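Local atomic coordinates of probable primosomal replication protein n (Ralstonia solanacearum, PDB entry 4FDB), a protein that probably binds single-stranded DNA and takes part, as a homodimer, in restarting stalled replication forks by stabilising PriA and promoting its complex with DnaT. Residues G23-G35 with V46-A59. The protein carries 3 engineered substitutions. Numbering follows the deposited sequence.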
loop_
_atom_site.group_PDB
_atom_site.type_symbol
_atom_site.label_atom_id
_atom_site.label_comp_id
_atom_site.label_asym_id
_atom_site.label_seq_id
_atom_site.Cartn_x
_atom_site.Cartn_y
_atom_site.Cartn_z
ATOM N N GLY A 23 2.133 -26.108 -5.647
ATOM C CA GLY A 23 3.418 -26.102 -6.325
ATOM C C GLY A 23 3.757 -24.749 -6.916
ATOM O O GLY A 23 4.663 -24.617 -7.736
ATOM N N VAL A 24 3.021 -23.725 -6.506
ATOM C CA VAL A 24 3.317 -22.375 -6.963
ATOM C C VAL A 24 4.454 -21.780 -6.137
ATOM O O VAL A 24 4.367 -21.712 -4.912
ATOM C CB VAL A 24 2.078 -21.464 -6.867
ATOM C CG1 VAL A 24 2.428 -20.059 -7.316
ATOM C CG2 VAL A 24 0.947 -22.041 -7.713
ATOM N N PRO A 25 5.533 -21.339 -6.805
ATOM C CA PRO A 25 6.639 -20.771 -6.028
ATOM C C PRO A 25 6.340 -19.379 -5.502
ATOM O O PRO A 25 5.706 -18.584 -6.190
ATOM C CB PRO A 25 7.786 -20.696 -7.043
ATOM C CG PRO A 25 7.134 -20.632 -8.372
ATOM C CD PRO A 25 5.809 -21.364 -8.251
ATOM N N ILE A 26 6.834 -19.094 -4.303
ATOM C CA ILE A 26 6.706 -17.778 -3.691
ATOM C C ILE A 26 8.062 -17.334 -3.196
ATOM O O ILE A 26 8.748 -18.102 -2.529
ATOM C CB ILE A 26 5.852 -17.860 -2.431
ATOM C CG1 ILE A 26 4.504 -18.518 -2.729
ATOM C CG2 ILE A 26 5.712 -16.478 -1.796
ATOM C CD1 ILE A 26 3.586 -17.661 -3.526
ATOM N N VAL A 27 8.436 -16.098 -3.507
ATOM C CA VAL A 27 9.612 -15.481 -2.896
ATOM C C VAL A 27 9.163 -14.277 -2.079
ATOM O O VAL A 27 8.641 -13.311 -2.627
ATOM C CB VAL A 27 10.675 -15.073 -3.949
ATOM C CG1 VAL A 27 11.758 -14.191 -3.325
ATOM C CG2 VAL A 27 11.312 -16.316 -4.573
ATOM N N ASN A 28 9.332 -14.369 -0.764
ATOM C CA ASN A 28 9.102 -13.244 0.130
ATOM C C ASN A 28 10.313 -12.334 0.145
ATOM O O ASN A 28 11.443 -12.800 0.123
ATOM C CB ASN A 28 8.839 -13.744 1.542
ATOM C CG ASN A 28 7.467 -14.362 1.684
ATOM O OD1 ASN A 28 7.292 -15.559 1.481
ATOM N ND2 ASN A 28 6.484 -13.543 2.034
ATOM N N CYS A 29 10.078 -11.033 0.191
ATOM C CA CYS A 29 11.202 -10.110 0.247
ATOM C C CYS A 29 10.850 -8.874 1.051
ATOM O O CYS A 29 9.711 -8.703 1.491
ATOM C CB CYS A 29 11.666 -9.746 -1.160
ATOM S SG CYS A 29 10.426 -8.959 -2.173
ATOM N N LEU A 30 11.860 -8.046 1.291
ATOM C CA LEU A 30 11.676 -6.783 1.979
ATOM C C LEU A 30 12.148 -5.703 1.026
ATOM O O LEU A 30 13.258 -5.797 0.463
ATOM C CB LEU A 30 12.545 -6.753 3.241
ATOM C CG LEU A 30 12.457 -5.510 4.134
ATOM C CD1 LEU A 30 11.064 -5.384 4.737
ATOM C CD2 LEU A 30 13.508 -5.571 5.226
ATOM N N LEU A 31 11.320 -4.683 0.852
ATOM C CA LEU A 31 11.649 -3.531 0.010
ATOM C C LEU A 31 11.799 -2.295 0.871
ATOM O O LEU A 31 11.154 -2.169 1.898
ATOM C CB LEU A 31 10.530 -3.284 -1.002
ATOM C CG LEU A 31 10.237 -4.467 -1.917
ATOM C CD1 LEU A 31 9.045 -4.142 -2.796
ATOM C CD2 LEU A 31 11.457 -4.791 -2.771
ATOM N N SER A 32 12.650 -1.371 0.447
ATOM C CA SER A 32 12.862 -0.144 1.197
ATOM C C SER A 32 12.559 1.000 0.273
ATOM O O SER A 32 13.180 1.116 -0.792
ATOM C CB SER A 32 14.332 -0.034 1.620
ATOM O OG SER A 32 14.596 1.230 2.205
ATOM N N TYR A 33 11.619 1.845 0.684
ATOM C CA TYR A 33 11.266 3.041 -0.055
ATOM C C TYR A 33 11.888 4.282 0.575
ATOM O O TYR A 33 11.854 4.471 1.798
ATOM C CB TYR A 33 9.729 3.225 -0.127
ATOM C CG TYR A 33 9.363 4.528 -0.812
ATOM C CD1 TYR A 33 9.241 4.598 -2.193
ATOM C CD2 TYR A 33 9.197 5.705 -0.079
ATOM C CE1 TYR A 33 8.954 5.805 -2.821
ATOM C CE2 TYR A 33 8.901 6.901 -0.701
ATOM C CZ TYR A 33 8.794 6.945 -2.071
ATOM O OH TYR A 33 8.508 8.146 -2.680
ATOM N N SER A 34 12.428 5.154 -0.271
ATOM C CA SER A 34 12.931 6.451 0.168
ATOM C C SER A 34 12.677 7.513 -0.901
ATOM O O SER A 34 13.244 7.463 -1.994
ATOM C CB SER A 34 14.422 6.373 0.493
ATOM O OG SER A 34 15.160 5.933 -0.632
ATOM N N GLY A 35 11.833 8.484 -0.581
ATOM C CA GLY A 35 11.432 9.467 -1.560
ATOM C C GLY A 35 10.666 10.613 -0.950
ATOM O O GLY A 35 10.806 10.919 0.232
ATOM N N VAL A 46 9.568 10.775 2.772
ATOM C CA VAL A 46 8.908 9.563 3.222
ATOM C C VAL A 46 9.922 8.443 3.130
ATOM O O VAL A 46 10.600 8.309 2.112
ATOM C CB VAL A 46 7.688 9.231 2.336
ATOM C CG1 VAL A 46 7.124 7.847 2.679
ATOM C CG2 VAL A 46 6.613 10.307 2.486
ATOM N N GLU A 47 10.059 7.662 4.199
ATOM C CA GLU A 47 10.906 6.474 4.150
ATOM C C GLU A 47 10.263 5.354 4.947
ATOM O O GLU A 47 9.852 5.560 6.085
ATOM C CB GLU A 47 12.304 6.767 4.701
ATOM C CG GLU A 47 13.078 7.812 3.902
ATOM C CD GLU A 47 14.520 7.978 4.354
ATOM O OE1 GLU A 47 14.958 7.238 5.270
ATOM O OE2 GLU A 47 15.212 8.861 3.797
ATOM N N PHE A 48 10.173 4.179 4.350
ATOM C CA PHE A 48 9.651 3.018 5.055
ATOM C C PHE A 48 10.141 1.755 4.376
ATOM O O PHE A 48 10.655 1.795 3.249
ATOM C CB PHE A 48 8.101 3.043 5.091
ATOM C CG PHE A 48 7.451 2.973 3.735
ATOM C CD1 PHE A 48 7.088 1.745 3.183
ATOM C CD2 PHE A 48 7.175 4.131 3.025
ATOM C CE1 PHE A 48 6.487 1.674 1.933
ATOM C CE2 PHE A 48 6.580 4.061 1.772
ATOM C CZ PHE A 48 6.226 2.840 1.232
ATOM N N SER A 49 9.971 0.630 5.058
ATOM C CA SER A 49 10.213 -0.661 4.441
ATOM C C SER A 49 8.891 -1.412 4.408
ATOM O O SER A 49 8.009 -1.156 5.231
ATOM C CB SER A 49 11.250 -1.441 5.229
ATOM O OG SER A 49 12.505 -0.777 5.149
ATOM N N ILE A 50 8.751 -2.307 3.443
ATOM C CA ILE A 50 7.491 -3.037 3.303
ATOM C C ILE A 50 7.769 -4.480 2.891
ATOM O O ILE A 50 8.646 -4.748 2.068
ATOM C CB ILE A 50 6.558 -2.323 2.303
ATOM C CG1 ILE A 50 5.161 -2.953 2.309
ATOM C CG2 ILE A 50 7.185 -2.296 0.900
ATOM C CD1 ILE A 50 4.155 -2.198 1.423
ATOM N N GLU A 51 7.056 -5.421 3.512
ATOM C CA GLU A 51 7.162 -6.812 3.106
ATOM C C GLU A 51 6.451 -7.010 1.780
ATOM O O GLU A 51 5.348 -6.502 1.577
ATOM C CB GLU A 51 6.548 -7.722 4.179
ATOM C CG GLU A 51 7.348 -7.751 5.484
ATOM C CD GLU A 51 8.602 -8.619 5.400
ATOM O OE1 GLU A 51 8.767 -9.342 4.390
ATOM O OE2 GLU A 51 9.425 -8.583 6.347
ATOM N N ALA A 52 7.085 -7.744 0.869
ATOM C CA ALA A 52 6.499 -7.990 -0.438
ATOM C C ALA A 52 6.667 -9.459 -0.781
ATOM O O ALA A 52 7.364 -10.203 -0.076
ATOM C CB ALA A 52 7.161 -7.111 -1.505
ATOM N N LEU A 53 6.021 -9.876 -1.855
ATOM C CA LEU A 53 6.253 -11.218 -2.362
ATOM C C LEU A 53 5.930 -11.294 -3.838
ATOM O O LEU A 53 5.143 -10.504 -4.360
ATOM C CB LEU A 53 5.481 -12.263 -1.550
ATOM C CG LEU A 53 3.962 -12.386 -1.652
ATOM C CD1 LEU A 53 3.528 -13.159 -2.907
ATOM C CD2 LEU A 53 3.436 -13.086 -0.421
ATOM N N GLY A 54 6.560 -12.247 -4.511
ATOM C CA GLY A 54 6.235 -12.548 -5.886
ATOM C C GLY A 54 5.854 -14.009 -5.959
ATOM O O GLY A 54 6.477 -14.843 -5.307
ATOM N N ALA A 55 4.822 -14.315 -6.743
ATOM C CA ALA A 55 4.365 -15.685 -6.916
ATOM C C ALA A 55 4.451 -16.086 -8.373
ATOM O O ALA A 55 4.330 -15.243 -9.260
ATOM C CB ALA A 55 2.922 -15.827 -6.447
ATOM N N GLY A 56 4.639 -17.376 -8.620
ATOM C CA GLY A 56 4.677 -17.873 -9.984
ATOM C C GLY A 56 5.895 -17.333 -10.702
ATOM O O GLY A 56 6.993 -17.322 -10.142
ATOM N N LYS A 57 5.719 -16.874 -11.935
ATOM C CA LYS A 57 6.858 -16.337 -12.679
ATOM C C LYS A 57 7.526 -15.189 -11.920
ATOM O O LYS A 57 8.738 -15.004 -11.994
ATOM C CB LYS A 57 6.445 -15.886 -14.077
ATOM C CG LYS A 57 7.623 -15.403 -14.915
ATOM C CD LYS A 57 7.298 -15.343 -16.394
ATOM C CE LYS A 57 8.433 -14.676 -17.163
ATOM N NZ LYS A 57 9.775 -15.191 -16.753
HETATM N N MSE A 58 6.742 -14.435 -11.164
HETATM C CA MSE A 58 7.309 -13.322 -10.407
HETATM C C MSE A 58 8.254 -13.806 -9.297
HETATM O O MSE A 58 9.212 -13.114 -8.942
HETATM C CB MSE A 58 6.191 -12.446 -9.837
HETATM C CG MSE A 58 6.634 -11.052 -9.452
HETATM SE SE MSE A 58 7.293 -10.066 -11.024
HETATM C CE MSE A 58 5.886 -10.529 -12.276
ATOM N N ALA A 59 8.012 -15.006 -8.775
ATOM C CA ALA A 59 8.929 -15.597 -7.803
ATOM C C ALA A 59 10.267 -15.863 -8.492
ATOM O O ALA A 59 11.334 -15.529 -7.967
ATOM C CB ALA A 59 8.357 -16.905 -7.241
HETATM O O HOH W 1 7.128 -10.786 2.801
#
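Tyr33 overlaps one face of Phe48 with its CB, 3.9 Å from the ring centroid, while the two rings, inclined by 26°, are slid so far apart that they hardly stack; CD2 of Tyr33 approaches CE2 of Phe48 to 3.6 Å. With CG anti to the backbone N (chi1 176°), the tyrosine ring also reaches across to Val46, CE2 to CG1 3.9 Å. Its hydroxyl bonds to Ala1 O of the second subunit, whose Ile2 and Asn3 pack on this aromatic pair. Farther along the same face, CD1 of Leu31 and SG of Cys29 both touch CB of Ala52, at 3.7 and 3.8 Å. On the reverse face a water joins three groups: it accepts from Asn28 ND2 and donates to Glu51 OE1 and Ala52 O. The amide of Asn28 is held from its other end by Arg18. Past Gly56, whose N bonds to Pro25 O at 2.9 Å, the chain turns into a helix and Ala59 CB settles against Pro25 CB (3.8 Å). Ten backbone bonds in regular antiparallel register, from Val27 with Gly54 to Gly35 with Val46, tie strands 25-35 and 46-55 into a long hairpin of the OB fold, as in single-stranded DNA-binding proteins.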